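Long-range contacts in leukotriene A-4 hydrolase (Saccharomyces cerevisiae, PDB 2XQ0), which preferentially cleaves di- and tripeptides as a zinc-dependent M1-family aminopeptidase and has low epoxide hydrolase activity in vitro: residues Glu238-Val243 with His291-Ile296; Glu244-Thr249 with Gly336-Glu341. One frame throughout, in Å; residues are numbered along the deposited sequence.

Contact 1. Residues Glu238-Val243 with His291-Ile296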
loop_
_atom_site.group_PDB
_atom_site.type_symbol
_atom_site.label_atom_id
_atom_site.label_comp_id
_atom_site.label_asym_id
_atom_site.label_seq_id
_atom_site.Cartn_x
_atom_site.Cartn_y
_atom_site.Cartn_z
ATOM N N GLU A 238 11.455 6.613 16.734
ATOM C CA GLU A 238 11.506 6.789 15.285
ATOM C C GLU A 238 10.420 7.750 14.800
ATOM O O GLU A 238 10.614 8.458 13.815
ATOM C CB GLU A 238 11.405 5.448 14.556
ATOM C CG GLU A 238 11.925 5.463 13.110
ATOM C CD GLU A 238 13.424 5.117 13.014
ATOM O OE1 GLU A 238 13.998 4.678 14.029
ATOM O OE2 GLU A 238 14.016 5.271 11.925
ATOM N N PHE A 239 9.297 7.805 15.518
ATOM C CA PHE A 239 8.115 8.522 15.040
ATOM C C PHE A 239 7.825 9.801 15.808
ATOM O O PHE A 239 7.124 10.684 15.309
ATOM C CB PHE A 239 6.875 7.626 15.153
ATOM C CG PHE A 239 6.906 6.425 14.255
ATOM C CD1 PHE A 239 7.329 6.532 12.942
ATOM C CD2 PHE A 239 6.475 5.195 14.714
ATOM C CE1 PHE A 239 7.351 5.420 12.112
ATOM C CE2 PHE A 239 6.486 4.091 13.887
ATOM C CZ PHE A 239 6.934 4.203 12.588
ATOM N N GLU A 240 8.326 9.883 17.037
ATOM C CA GLU A 240 7.833 10.905 17.978
ATOM C C GLU A 240 8.283 12.310 17.620
ATOM O O GLU A 240 7.744 13.280 18.153
ATOM C CB GLU A 240 8.287 10.621 19.417
ATOM C CG GLU A 240 9.772 10.833 19.614
ATOM C CD GLU A 240 10.278 10.391 20.998
ATOM O OE1 GLU A 240 9.466 10.127 21.919
ATOM O OE2 GLU A 240 11.508 10.303 21.157
ATOM N N ASN A 241 9.286 12.422 16.755
ATOM C CA ASN A 241 9.837 13.731 16.422
ATOM C C ASN A 241 9.171 14.308 15.191
ATOM O O ASN A 241 9.389 15.458 14.862
ATOM C CB ASN A 241 11.342 13.646 16.172
ATOM C CG ASN A 241 11.949 14.983 15.737
ATOM O OD1 ASN A 241 12.067 15.916 16.537
ATOM N ND2 ASN A 241 12.347 15.073 14.465
ATOM N N ASP A 242 8.344 13.516 14.515
ATOM C CA ASP A 242 7.943 13.884 13.169
ATOM C C ASP A 242 6.467 13.707 12.834
ATOM O O ASP A 242 5.988 14.355 11.918
ATOM C CB ASP A 242 8.788 13.111 12.148
ATOM C CG ASP A 242 10.196 13.671 12.009
ATOM O OD1 ASP A 242 10.371 14.623 11.214
ATOM O OD2 ASP A 242 11.126 13.168 12.691
ATOM N N VAL A 243 5.761 12.817 13.534
ATOM C CA VAL A 243 4.384 12.509 13.138
ATOM C C VAL A 243 3.473 13.736 13.271
ATOM O O VAL A 243 2.686 14.009 12.382
ATOM C CB VAL A 243 3.773 11.229 13.831
ATOM C CG1 VAL A 243 3.814 11.328 15.334
ATOM C CG2 VAL A 243 2.325 10.986 13.353
ATOM N N HIS A 291 16.467 3.490 13.004
ATOM C CA HIS A 291 17.212 4.078 14.123
ATOM C C HIS A 291 17.788 5.461 13.830
ATOM O O HIS A 291 18.480 6.030 14.669
ATOM C CB HIS A 291 18.312 3.129 14.637
ATOM C CG HIS A 291 17.785 1.823 15.150
ATOM N ND1 HIS A 291 17.708 0.690 14.365
ATOM C CD2 HIS A 291 17.280 1.478 16.357
ATOM C CE1 HIS A 291 17.188 -0.299 15.071
ATOM N NE2 HIS A 291 16.918 0.152 16.282
ATOM N N ASP A 292 17.487 6.008 12.659
ATOM C CA ASP A 292 17.933 7.361 12.322
ATOM C C ASP A 292 16.806 8.232 11.765
ATOM O O ASP A 292 16.990 9.434 11.551
ATOM C CB ASP A 292 19.084 7.308 11.320
ATOM C CG ASP A 292 18.689 6.641 10.023
ATOM O OD1 ASP A 292 17.497 6.308 9.864
ATOM O OD2 ASP A 292 19.570 6.447 9.161
ATOM N N ARG A 293 15.651 7.615 11.526
ATOM C CA ARG A 293 14.475 8.298 10.984
ATOM C C ARG A 293 14.500 8.528 9.473
ATOM O O ARG A 293 13.910 9.491 8.986
ATOM C CB ARG A 293 14.215 9.611 11.720
ATOM C CG ARG A 293 13.854 9.401 13.163
ATOM C CD ARG A 293 13.929 10.674 13.969
ATOM N NE ARG A 293 13.534 10.435 15.353
ATOM C CZ ARG A 293 13.743 11.291 16.346
ATOM N NH1 ARG A 293 14.366 12.441 16.113
ATOM N NH2 ARG A 293 13.340 10.998 17.572
ATOM N N SER A 294 15.137 7.619 8.735
ATOM C CA SER A 294 15.273 7.737 7.280
ATOM C C SER A 294 14.028 7.391 6.472
ATOM O O SER A 294 13.815 7.953 5.395
ATOM C CB SER A 294 16.407 6.841 6.785
ATOM O OG SER A 294 17.592 7.053 7.521
ATOM N N ASN A 295 13.214 6.466 6.978
ATOM C CA ASN A 295 12.154 5.856 6.182
ATOM C C ASN A 295 10.734 6.335 6.450
ATOM O O ASN A 295 9.772 5.657 6.085
ATOM C CB ASN A 295 12.171 4.342 6.375
ATOM C CG ASN A 295 13.432 3.719 5.872
ATOM O OD1 ASN A 295 14.119 4.294 5.022
ATOM N ND2 ASN A 295 13.760 2.534 6.392
ATOM N N ILE A 296 10.582 7.485 7.078
ATOM C CA ILE A 296 9.258 7.842 7.582
ATOM C C ILE A 296 8.249 8.356 6.540
ATOM O O ILE A 296 7.063 8.519 6.849
ATOM C CB ILE A 296 9.355 8.792 8.786
ATOM C CG1 ILE A 296 10.325 9.928 8.487
ATOM C CG2 ILE A 296 9.811 8.025 10.028
ATOM C CD1 ILE A 296 10.616 10.778 9.687
HETATM O O HOH W 1 13.043 5.620 9.578
HETATM O O HOH W 2 13.308 12.406 20.103
#
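The backbones of Glu238-Val243 and His291-Ile296 come closest at Glu238 and Arg293, whose CA atoms lie 5.4 Å apart. In this M1 peptidase domain the pair joins the chain at helix 229-239 and just beyond it to the loop that leads into helix 297-311, the helix carrying the zinc-binding HExxH motif. No backbone bond links the segments; the carboxylate of Glu238 does so instead. Its OE1 accepts from His291 N at 2.9 Å on the syn side, close to the carboxylate plane, whereas Arg293 N reaches OE2 at 2.9 Å from well above that plane. Both bonds are bent (134° and 135°). OE2 also accepts hydrogen bonds from Ala290 N and from water 1, which in turn accepts from Asn295 N, so backbone amides and water crowd round a buried carboxylate and would probably stabilise its negative charge. With CG anti to the backbone N (chi1 -160°) and a bend at chi2, the Glu238 chain is turned into this loop. Arg293 runs back the other way, extended from CG to NE, and Asn241 CB lies over one face of its guanidinium, the amide plane nearly parallel to it. NH2 is hydrogen-bonded to Trp237 O, and Trp237 also makes a cation-pi contact with Arg293. Deeper in, Ile296 divides its branches: CD1 packs on Asp242 CG at 3.7 Å, and CG2 sits at the edge of the Phe239 ring, 4.1 Å from Phe239 CD1. At the outer end, water 2 bridges Arg293 NH2 (2.9 Å) and Glu240 OE2 (3.0 Å), lying in the guanidinium plane.

Contact 2. Residues Glu244-Thr249 with Gly336-Glu341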
loop_
_atom_site.group_PDB
_atom_site.type_symbol
_atom_site.label_atom_id
_atom_site.label_comp_id
_atom_site.label_asym_id
_atom_site.label_seq_id
_atom_site.Cartn_x
_atom_site.Cartn_y
_atom_site.Cartn_z
ATOM N N GLU A 244 3.584 14.504 14.352
ATOM C CA GLU A 244 2.665 15.631 14.460
ATOM C C GLU A 244 2.968 16.680 13.399
ATOM O O GLU A 244 2.060 17.288 12.849
ATOM C CB GLU A 244 2.624 16.229 15.860
ATOM C CG GLU A 244 1.719 17.439 15.972
ATOM C CD GLU A 244 0.234 17.105 15.895
ATOM O OE1 GLU A 244 -0.136 15.910 15.911
ATOM O OE2 GLU A 244 -0.574 18.059 15.828
ATOM N N LYS A 245 4.244 16.860 13.088
ATOM C CA LYS A 245 4.644 17.762 12.017
ATOM C C LYS A 245 4.033 17.353 10.671
ATOM O O LYS A 245 3.551 18.201 9.928
ATOM C CB LYS A 245 6.171 17.827 11.937
ATOM C CG LYS A 245 6.730 18.623 10.775
ATOM C CD LYS A 245 8.233 18.817 10.944
ATOM C CE LYS A 245 8.945 17.485 11.138
ATOM N NZ LYS A 245 10.271 17.638 11.834
ATOM N N PHE A 246 4.051 16.056 10.353
ATOM C CA PHE A 246 3.393 15.568 9.148
ATOM C C PHE A 246 1.900 15.882 9.164
ATOM O O PHE A 246 1.325 16.341 8.158
ATOM C CB PHE A 246 3.557 14.057 8.997
ATOM C CG PHE A 246 4.908 13.635 8.516
ATOM C CD1 PHE A 246 5.793 14.545 7.992
ATOM C CD2 PHE A 246 5.293 12.300 8.597
ATOM C CE1 PHE A 246 7.054 14.138 7.552
ATOM C CE2 PHE A 246 6.547 11.888 8.160
ATOM C CZ PHE A 246 7.425 12.813 7.636
ATOM N N ILE A 247 1.246 15.618 10.289
ATOM C CA ILE A 247 -0.190 15.847 10.307
ATOM C C ILE A 247 -0.490 17.310 10.028
ATOM O O ILE A 247 -1.298 17.620 9.157
ATOM C CB ILE A 247 -0.876 15.397 11.606
ATOM C CG1 ILE A 247 -0.635 13.913 11.853
ATOM C CG2 ILE A 247 -2.399 15.618 11.480
ATOM C CD1 ILE A 247 -1.228 13.419 13.154
ATOM N N GLN A 248 0.178 18.205 10.751
ATOM C CA GLN A 248 -0.060 19.653 10.635
ATOM C C GLN A 248 0.301 20.174 9.245
ATOM O O GLN A 248 -0.344 21.078 8.721
ATOM C CB GLN A 248 0.702 20.431 11.716
ATOM C CG GLN A 248 0.101 20.299 13.126
ATOM C CD GLN A 248 0.979 20.950 14.191
ATOM O OE1 GLN A 248 1.781 21.835 13.885
ATOM N NE2 GLN A 248 0.847 20.499 15.443
ATOM N N THR A 249 1.315 19.577 8.634
ATOM C CA THR A 249 1.652 19.912 7.250
ATOM C C THR A 249 0.533 19.533 6.256
ATOM O O THR A 249 0.149 20.335 5.393
ATOM C CB THR A 249 2.973 19.264 6.820
ATOM O OG1 THR A 249 4.035 19.751 7.662
ATOM C CG2 THR A 249 3.269 19.631 5.373
ATOM N N GLY A 336 7.591 17.970 0.325
ATOM C CA GLY A 336 8.079 19.172 -0.326
ATOM C C GLY A 336 7.922 20.375 0.584
ATOM O O GLY A 336 8.781 21.253 0.624
ATOM N N ALA A 337 6.828 20.414 1.332
ATOM C CA ALA A 337 6.569 21.552 2.201
ATOM C C ALA A 337 7.549 21.550 3.368
ATOM O O ALA A 337 7.902 22.601 3.888
ATOM C CB ALA A 337 5.160 21.513 2.708
ATOM N N ILE A 338 7.993 20.364 3.779
ATOM C CA ILE A 338 8.896 20.249 4.920
ATOM C C ILE A 338 10.351 20.410 4.495
ATOM O O ILE A 338 11.132 21.090 5.153
ATOM C CB ILE A 338 8.710 18.893 5.638
ATOM C CG1 ILE A 338 7.352 18.849 6.345
ATOM C CG2 ILE A 338 9.819 18.652 6.624
ATOM C CD1 ILE A 338 6.955 17.442 6.807
ATOM N N HIS A 339 10.701 19.811 3.364
ATOM C CA HIS A 339 12.086 19.741 2.932
ATOM C C HIS A 339 12.446 20.595 1.701
ATOM O O HIS A 339 13.610 20.782 1.411
ATOM C CB HIS A 339 12.463 18.288 2.670
ATOM C CG HIS A 339 12.328 17.406 3.869
ATOM N ND1 HIS A 339 13.123 17.543 4.985
ATOM C CD2 HIS A 339 11.497 16.365 4.122
ATOM C CE1 HIS A 339 12.786 16.627 5.877
ATOM N NE2 HIS A 339 11.806 15.897 5.374
ATOM N N GLY A 340 11.458 21.105 0.983
ATOM C CA GLY A 340 11.730 21.907 -0.195
ATOM C C GLY A 340 11.499 21.160 -1.498
ATOM O O GLY A 340 11.435 19.927 -1.524
ATOM N N GLU A 341 11.398 21.913 -2.590
ATOM C CA GLU A 341 11.082 21.351 -3.893
ATOM C C GLU A 341 12.096 20.327 -4.396
ATOM O O GLU A 341 11.702 19.348 -5.036
ATOM C CB GLU A 341 10.844 22.450 -4.941
ATOM C CG GLU A 341 9.464 23.069 -4.872
ATOM C CD GLU A 341 8.357 22.056 -5.128
ATOM O OE1 GLU A 341 7.249 22.225 -4.584
ATOM O OE2 GLU A 341 8.589 21.092 -5.877
#
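Lys245 meets the end of helix 321-339 through the middle of its chain: CG is 4.1 Å from Ile338 CD1, a crossing at an oblique angle. Beyond that the lysine bends at chi3, and its NZ is held by a salt bridge to Asp242 rather than by anything in Gly336-Glu341. Phe246 receives the same methyl at its edge, nearly in the ring plane: Ile338 CD1 lies 3.3 Å from Phe246 CD1 and 3.4 Å from Phe246 CE1; this is a tight approach, and the faces of the ring play no part in it. Ile338 reaches so far because its chain is extended beyond CG1 (chi2 167°), which brings the terminal methyl within reach of both Lys245 and Phe246. The contact packs two helices of the M1 catalytic domain, 243-253 and 321-339; the latter also carries Glu324, a ligand of the catalytic zinc. Phe246 further touches Ile334 of that helix and Leu303 of helix 297-311, its side chain about 9 Å from that of the zinc ligand His301. One turn on, Thr249 splits its branches: CG2 lies 3.8 Å from Ala337 CB, while OG1 passes 3.7 Å from Ile338 CG1. With OG1 beside the backbone N (chi1 -61°), the hydroxyl bonds back to Lys245 O at 2.8 Å. Thr249 N reaches that carbonyl oxygen from the opposite face of its plane, so both donors of Thr249 grip one acceptor.

How the contacts relate
From the N terminus, Glu238-Val243 leads from helix 229-239 into helix 243-253, which holds Glu244-Thr249. Contact 1 then closes a loop of 47 intervening residues, which includes the rest of helix 243-253 and strands 264-266, 275-276 and 282-284. Contact 2 spans 86 residues, taking in helix 297-311 and most of helix 321-339. The two loops cross, since the later partner of contact 1 falls inside the span of contact 2. Their centres are 13 Å apart, and they touch where Ile296 O packs 3.7 Å from Phe246 CE2. Together they tie two consecutive helices to the entry of one zinc-ligand helix and the end of the other.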